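Local coordinates for hypothetical protein (PDB 2O62) that is of unknown function, though its two halves both belong to calycin-type families, whose beta-barrels commonly enclose a ligand pocket, at residues Leu105-Leu110 with Leu213-Gly218. Residues are numbered along the deposited sequence; the frame is centred on the assembly and turned at random.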
loop_
_atom_site.group_PDB
_atom_site.type_symbol
_atom_site.label_atom_id
_atom_site.label_comp_id
_atom_site.label_asym_id
_atom_site.label_seq_id
_atom_site.Cartn_x
_atom_site.Cartn_y
_atom_site.Cartn_z
ATOM N N LEU A 105 -5.609 -3.611 5.884
ATOM C CA LEU A 105 -5.358 -4.177 4.568
ATOM C C LEU A 105 -3.928 -3.882 4.273
ATOM O O LEU A 105 -3.547 -2.693 4.189
ATOM C CB LEU A 105 -6.202 -3.549 3.455
ATOM C CG LEU A 105 -5.626 -4.124 2.130
ATOM C CD1 LEU A 105 -6.389 -5.416 1.760
ATOM C CD2 LEU A 105 -5.482 -3.252 1.003
ATOM N N ARG A 106 -3.137 -4.946 4.130
ATOM C CA ARG A 106 -1.696 -4.791 3.988
ATOM C C ARG A 106 -1.289 -5.454 2.688
ATOM O O ARG A 106 -1.658 -6.603 2.439
ATOM C CB ARG A 106 -0.946 -5.376 5.146
ATOM C CG ARG A 106 -1.486 -4.909 6.415
ATOM C CD ARG A 106 -0.614 -5.224 7.614
ATOM N NE ARG A 106 -0.734 -6.585 8.112
ATOM C CZ ARG A 106 0.284 -7.428 8.292
ATOM N NH1 ARG A 106 1.525 -7.115 7.936
ATOM N NH2 ARG A 106 0.078 -8.600 8.873
ATOM N N LEU A 107 -0.609 -4.700 1.843
ATOM C CA LEU A 107 -0.239 -5.186 0.534
ATOM C C LEU A 107 1.275 -5.173 0.377
ATOM O O LEU A 107 1.902 -4.129 0.478
ATOM C CB LEU A 107 -0.932 -4.357 -0.571
ATOM C CG LEU A 107 -0.949 -4.930 -2.009
ATOM C CD1 LEU A 107 -2.187 -4.519 -2.745
ATOM C CD2 LEU A 107 0.226 -4.435 -2.789
ATOM N N VAL A 108 1.845 -6.344 0.103
ATOM C CA VAL A 108 3.234 -6.506 -0.228
ATOM C C VAL A 108 3.435 -6.736 -1.743
ATOM O O VAL A 108 2.752 -7.571 -2.369
ATOM C CB VAL A 108 3.836 -7.709 0.522
ATOM C CG1 VAL A 108 5.302 -7.795 0.298
ATOM C CG2 VAL A 108 3.530 -7.614 1.986
ATOM N N GLN A 109 4.349 -5.960 -2.314
ATOM C CA GLN A 109 4.828 -6.147 -3.672
ATOM C C GLN A 109 6.239 -6.666 -3.675
ATOM O O GLN A 109 7.076 -6.225 -2.869
ATOM C CB GLN A 109 4.803 -4.827 -4.463
ATOM C CG GLN A 109 3.416 -4.167 -4.577
ATOM C CD GLN A 109 3.337 -3.073 -5.623
ATOM O OE1 GLN A 109 3.937 -3.178 -6.713
ATOM N NE2 GLN A 109 2.549 -2.046 -5.327
ATOM N N LEU A 110 6.508 -7.575 -4.603
ATOM C CA LEU A 110 7.769 -8.291 -4.705
ATOM C C LEU A 110 8.216 -8.268 -6.154
ATOM O O LEU A 110 7.462 -8.671 -7.045
ATOM C CB LEU A 110 7.613 -9.729 -4.229
ATOM C CG LEU A 110 7.131 -9.914 -2.798
ATOM C CD1 LEU A 110 6.853 -11.364 -2.565
ATOM C CD2 LEU A 110 8.161 -9.410 -1.767
ATOM N N LEU A 213 -3.065 -3.175 -10.835
ATOM C CA LEU A 213 -3.761 -4.432 -10.723
ATOM C C LEU A 213 -4.891 -4.289 -9.722
ATOM O O LEU A 213 -4.697 -3.787 -8.598
ATOM C CB LEU A 213 -2.790 -5.520 -10.298
ATOM C CG LEU A 213 -3.373 -6.881 -9.962
ATOM C CD1 LEU A 213 -3.914 -7.562 -11.206
ATOM C CD2 LEU A 213 -2.344 -7.772 -9.302
ATOM N N LEU A 214 -6.078 -4.709 -10.135
ATOM C CA LEU A 214 -7.259 -4.585 -9.294
ATOM C C LEU A 214 -7.429 -5.899 -8.536
ATOM O O LEU A 214 -7.343 -6.973 -9.139
ATOM C CB LEU A 214 -8.474 -4.349 -10.166
ATOM C CG LEU A 214 -8.308 -3.194 -11.180
ATOM C CD1 LEU A 214 -9.560 -3.115 -12.029
ATOM C CD2 LEU A 214 -7.992 -1.916 -10.492
ATOM N N LEU A 215 -7.638 -5.804 -7.230
ATOM C CA LEU A 215 -7.619 -6.962 -6.370
ATOM C C LEU A 215 -8.846 -7.106 -5.493
ATOM O O LEU A 215 -9.743 -6.224 -5.464
ATOM C CB LEU A 215 -6.372 -6.859 -5.472
ATOM C CG LEU A 215 -5.007 -7.001 -6.169
ATOM C CD1 LEU A 215 -3.889 -6.434 -5.280
ATOM C CD2 LEU A 215 -4.755 -8.460 -6.570
ATOM N N PRO A 216 -8.920 -8.235 -4.760
ATOM C CA PRO A 216 -9.948 -8.340 -3.747
ATOM C C PRO A 216 -9.924 -7.241 -2.643
ATOM O O PRO A 216 -8.906 -6.530 -2.409
ATOM C CB PRO A 216 -9.663 -9.704 -3.110
ATOM C CG PRO A 216 -8.941 -10.480 -4.155
ATOM C CD PRO A 216 -8.111 -9.482 -4.857
ATOM N N ASP A 217 -11.059 -7.138 -1.963
ATOM C CA ASP A 217 -11.201 -6.279 -0.784
ATOM C C ASP A 217 -10.979 -4.798 -1.103
ATOM O O ASP A 217 -10.449 -4.044 -0.277
ATOM C CB ASP A 217 -10.230 -6.725 0.302
ATOM C CG ASP A 217 -10.547 -6.100 1.682
ATOM O OD1 ASP A 217 -11.749 -6.023 2.084
ATOM O OD2 ASP A 217 -9.605 -5.633 2.372
ATOM N N GLY A 218 -11.333 -4.426 -2.330
ATOM C CA GLY A 218 -11.222 -3.043 -2.837
ATOM C C GLY A 218 -9.787 -2.557 -2.979
ATOM O O GLY A 218 -9.534 -1.360 -3.133
#
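The first torsions of Leu-107 and Leu-215 help bring their branches together: CG of Leu-107 is trans to its own N (chi1 -165°), while CG of Leu-215 lies opposite its carbonyl carbon (chi1 -68°). The two side chains come together tip to tip, CD1 of Leu-107 lying 3.6 Å from CD1 of Leu-215, a purely apolar touch of methyl on methyl. Two residues back on one segment and two residues on along the other, the character changes. Asp-217, its carboxylate swung trans to N, runs past Leu-105 in the opposite direction. Its OD2 comes 3.3 Å from CD1 of Leu-105, so an oxygen lies against an aliphatic flank. That buried carboxylate finds its polar partners beyond the two segments, OD2 in a salt bridge with Arg-103 and OD1 in a hydrogen bond from the backbone N of Arg-135; both probably favour the charged form. The contact is small, with 140 Å² buried in all and CA of Leu-105 8.2 Å from CA of Asp-217, the nearer of the two facing pairs. It joins the two beta-sheets of the chain: strand 103-111, held between strands 93-100 and 117-127 of the N-terminal sheet, faces the turn that links strands 210-214 and 219-224 of the C-terminal barrel, with Ala-219 touching Leu-105 and Ala-221 touching Leu-107.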